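Local structure of haloacid dehalogenase-like hydrolase (Bacteroides thetaiotaomicron, 4JB3) at residues Phe29-Val34 and Pro143-Glu148. The protein removes the phosphate from D-ribitol 5-phosphate and D-ribitol 1-phosphate, and from 5-amino-6-(5-phospho-D-ribitylamino)uracil, which could place it in riboflavin biosynthesis. Numbering follows the deposited sequence.
Sequences FDFGGV and PEFSSE. With NA (sodium ion), chain B.
Between Phe31 and Phe145 the two backbones stay well apart, 12.0 Å from Phe31 CA to Phe145 CA at their nearest, and the two phenyl rings alone bridge the gap. Both side chains reach out with CG anti to the backbone N (chi1 -178° for Phe31, 179° for Phe145) and arrive from opposite directions. Phe145 CE1 comes in at the edge of the Phe31 ring, near its plane, 3.7 Å from Phe31 CE1, with the ring planes turned 39° to each other, an oblique meeting that is neither a stack nor an edge-to-face pair. The pair is buried: Val136, Met137 and Ala140 of helix 134-140 lie against Phe31, while Phe145 meets Trp139 edge-to-face and rests on Leu114. Asp30, the probable nucleophile of this HAD phosphatase, sits just past the end of strand 26-29, the central strand of the parallel Rossmann-like sheet, and Phe31 comes next. Asp30 OD2 binds the sodium ion at 2.2 Å, as does the backbone Gly32 O, and Asp194 and two waters complete the site, which probably takes magnesium in the working enzyme. The other carboxylate oxygen, Asp30 OD1, accepts a short but bent hydrogen bond from Phe31 N (2.7 Å), which comes from above the carboxylate plane, and is also held by Ser130 and a salt bridge to Lys169.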
loop_
_atom_site.group_PDB
_atom_site.type_symbol
_atom_site.label_atom_id
_atom_site.label_comp_id
_atom_site.label_asym_id
_atom_site.label_seq_id
_atom_site.Cartn_x
_atom_site.Cartn_y
_atom_site.Cartn_z
ATOM N N PHE A 29 5.583 -3.194 -5.056
ATOM C CA PHE A 29 4.609 -2.109 -5.058
ATOM C C PHE A 29 4.135 -1.760 -3.653
ATOM O O PHE A 29 3.937 -2.640 -2.814
ATOM C CB PHE A 29 3.341 -2.532 -5.811
ATOM C CG PHE A 29 3.499 -2.659 -7.297
ATOM C CD1 PHE A 29 3.427 -1.545 -8.126
ATOM C CD2 PHE A 29 3.678 -3.911 -7.872
ATOM C CE1 PHE A 29 3.546 -1.667 -9.512
ATOM C CE2 PHE A 29 3.791 -4.044 -9.244
ATOM C CZ PHE A 29 3.732 -2.918 -10.068
ATOM N N ASP A 30 3.897 -0.477 -3.407
ATOM C CA ASP A 30 3.079 -0.058 -2.279
ATOM C C ASP A 30 1.608 -0.269 -2.664
ATOM O O ASP A 30 1.286 -0.461 -3.847
ATOM C CB ASP A 30 3.330 1.416 -1.985
ATOM C CG ASP A 30 2.787 1.843 -0.635
ATOM O OD1 ASP A 30 2.345 0.982 0.158
ATOM O OD2 ASP A 30 2.820 3.051 -0.359
ATOM N N PHE A 31 0.725 -0.250 -1.670
ATOM C CA PHE A 31 -0.712 -0.392 -1.903
ATOM C C PHE A 31 -1.324 1.008 -2.080
ATOM O O PHE A 31 -1.532 1.457 -3.217
ATOM C CB PHE A 31 -1.353 -1.154 -0.735
ATOM C CG PHE A 31 -2.830 -1.400 -0.897
ATOM C CD1 PHE A 31 -3.306 -2.183 -1.942
ATOM C CD2 PHE A 31 -3.739 -0.848 -0.008
ATOM C CE1 PHE A 31 -4.664 -2.410 -2.093
ATOM C CE2 PHE A 31 -5.102 -1.077 -0.152
ATOM C CZ PHE A 31 -5.559 -1.858 -1.201
ATOM N N GLY A 32 -1.596 1.704 -0.983
ATOM C CA GLY A 32 -2.168 3.036 -1.070
ATOM C C GLY A 32 -1.228 4.015 -1.755
ATOM O O GLY A 32 -0.031 4.061 -1.442
ATOM N N GLY A 33 -1.763 4.794 -2.689
ATOM C CA GLY A 33 -0.974 5.767 -3.420
ATOM C C GLY A 33 -0.398 5.229 -4.717
ATOM O O GLY A 33 0.083 6.006 -5.544
ATOM N N VAL A 34 -0.434 3.910 -4.885
ATOM C CA VAL A 34 0.136 3.259 -6.063
ATOM C C VAL A 34 -0.895 2.364 -6.742
ATOM O O VAL A 34 -1.348 2.657 -7.855
ATOM C CB VAL A 34 1.425 2.483 -5.697
ATOM C CG1 VAL A 34 1.954 1.696 -6.890
ATOM C CG2 VAL A 34 2.488 3.460 -5.194
ATOM N N PRO A 143 -12.517 -11.170 -1.952
ATOM C CA PRO A 143 -13.124 -10.938 -3.268
ATOM C C PRO A 143 -13.808 -9.576 -3.385
ATOM O O PRO A 143 -14.146 -9.180 -4.496
ATOM C CB PRO A 143 -14.170 -12.050 -3.371
ATOM C CG PRO A 143 -13.651 -13.138 -2.495
ATOM C CD PRO A 143 -12.954 -12.443 -1.349
ATOM N N GLU A 144 -13.995 -8.866 -2.276
ATOM C CA GLU A 144 -14.620 -7.541 -2.329
ATOM C C GLU A 144 -13.662 -6.421 -2.741
ATOM O O GLU A 144 -14.065 -5.266 -2.830
ATOM C CB GLU A 144 -15.266 -7.192 -0.993
ATOM C CG GLU A 144 -16.352 -8.156 -0.569
ATOM C CD GLU A 144 -17.019 -7.725 0.717
ATOM O OE1 GLU A 144 -16.301 -7.507 1.715
ATOM O OE2 GLU A 144 -18.261 -7.592 0.722
ATOM N N PHE A 145 -12.405 -6.768 -2.990
ATOM C CA PHE A 145 -11.384 -5.790 -3.371
ATOM C C PHE A 145 -11.831 -4.956 -4.573
ATOM O O PHE A 145 -11.681 -3.722 -4.581
ATOM C CB PHE A 145 -10.080 -6.534 -3.666
ATOM C CG PHE A 145 -8.937 -5.660 -4.091
ATOM C CD1 PHE A 145 -8.751 -4.389 -3.553
ATOM C CD2 PHE A 145 -8.002 -6.139 -5.003
ATOM C CE1 PHE A 145 -7.665 -3.606 -3.956
ATOM C CE2 PHE A 145 -6.922 -5.363 -5.403
ATOM C CZ PHE A 145 -6.754 -4.089 -4.879
ATOM N N SER A 146 -12.391 -5.628 -5.578
ATOM C CA SER A 146 -12.846 -4.955 -6.795
ATOM C C SER A 146 -13.934 -5.747 -7.492
ATOM O O SER A 146 -14.239 -6.870 -7.102
ATOM C CB SER A 146 -11.678 -4.751 -7.758
ATOM O OG SER A 146 -11.542 -5.853 -8.645
ATOM N N SER A 147 -14.504 -5.168 -8.544
ATOM C CA SER A 147 -15.553 -5.837 -9.305
ATOM C C SER A 147 -15.058 -7.069 -10.060
ATOM O O SER A 147 -15.867 -7.874 -10.526
ATOM C CB SER A 147 -16.204 -4.869 -10.285
ATOM O OG SER A 147 -15.245 -4.349 -11.189
ATOM N N GLU A 148 -13.741 -7.212 -10.194
ATOM C CA GLU A 148 -13.165 -8.411 -10.805
ATOM C C GLU A 148 -13.181 -9.606 -9.848
ATOM O O GLU A 148 -13.003 -10.753 -10.270
ATOM C CB GLU A 148 -11.742 -8.133 -11.309
ATOM C CG GLU A 148 -11.682 -7.297 -12.586
ATOM C CD GLU A 148 -12.336 -7.989 -13.770
ATOM O OE1 GLU A 148 -12.259 -9.235 -13.853
ATOM O OE2 GLU A 148 -12.942 -7.292 -14.613
HETATM NA NA NA B . 1.731 5.012 -0.447
HETATM O O HOH W 1 0.751 7.060 0.210
HETATM O O HOH W 2 3.726 5.834 0.600
#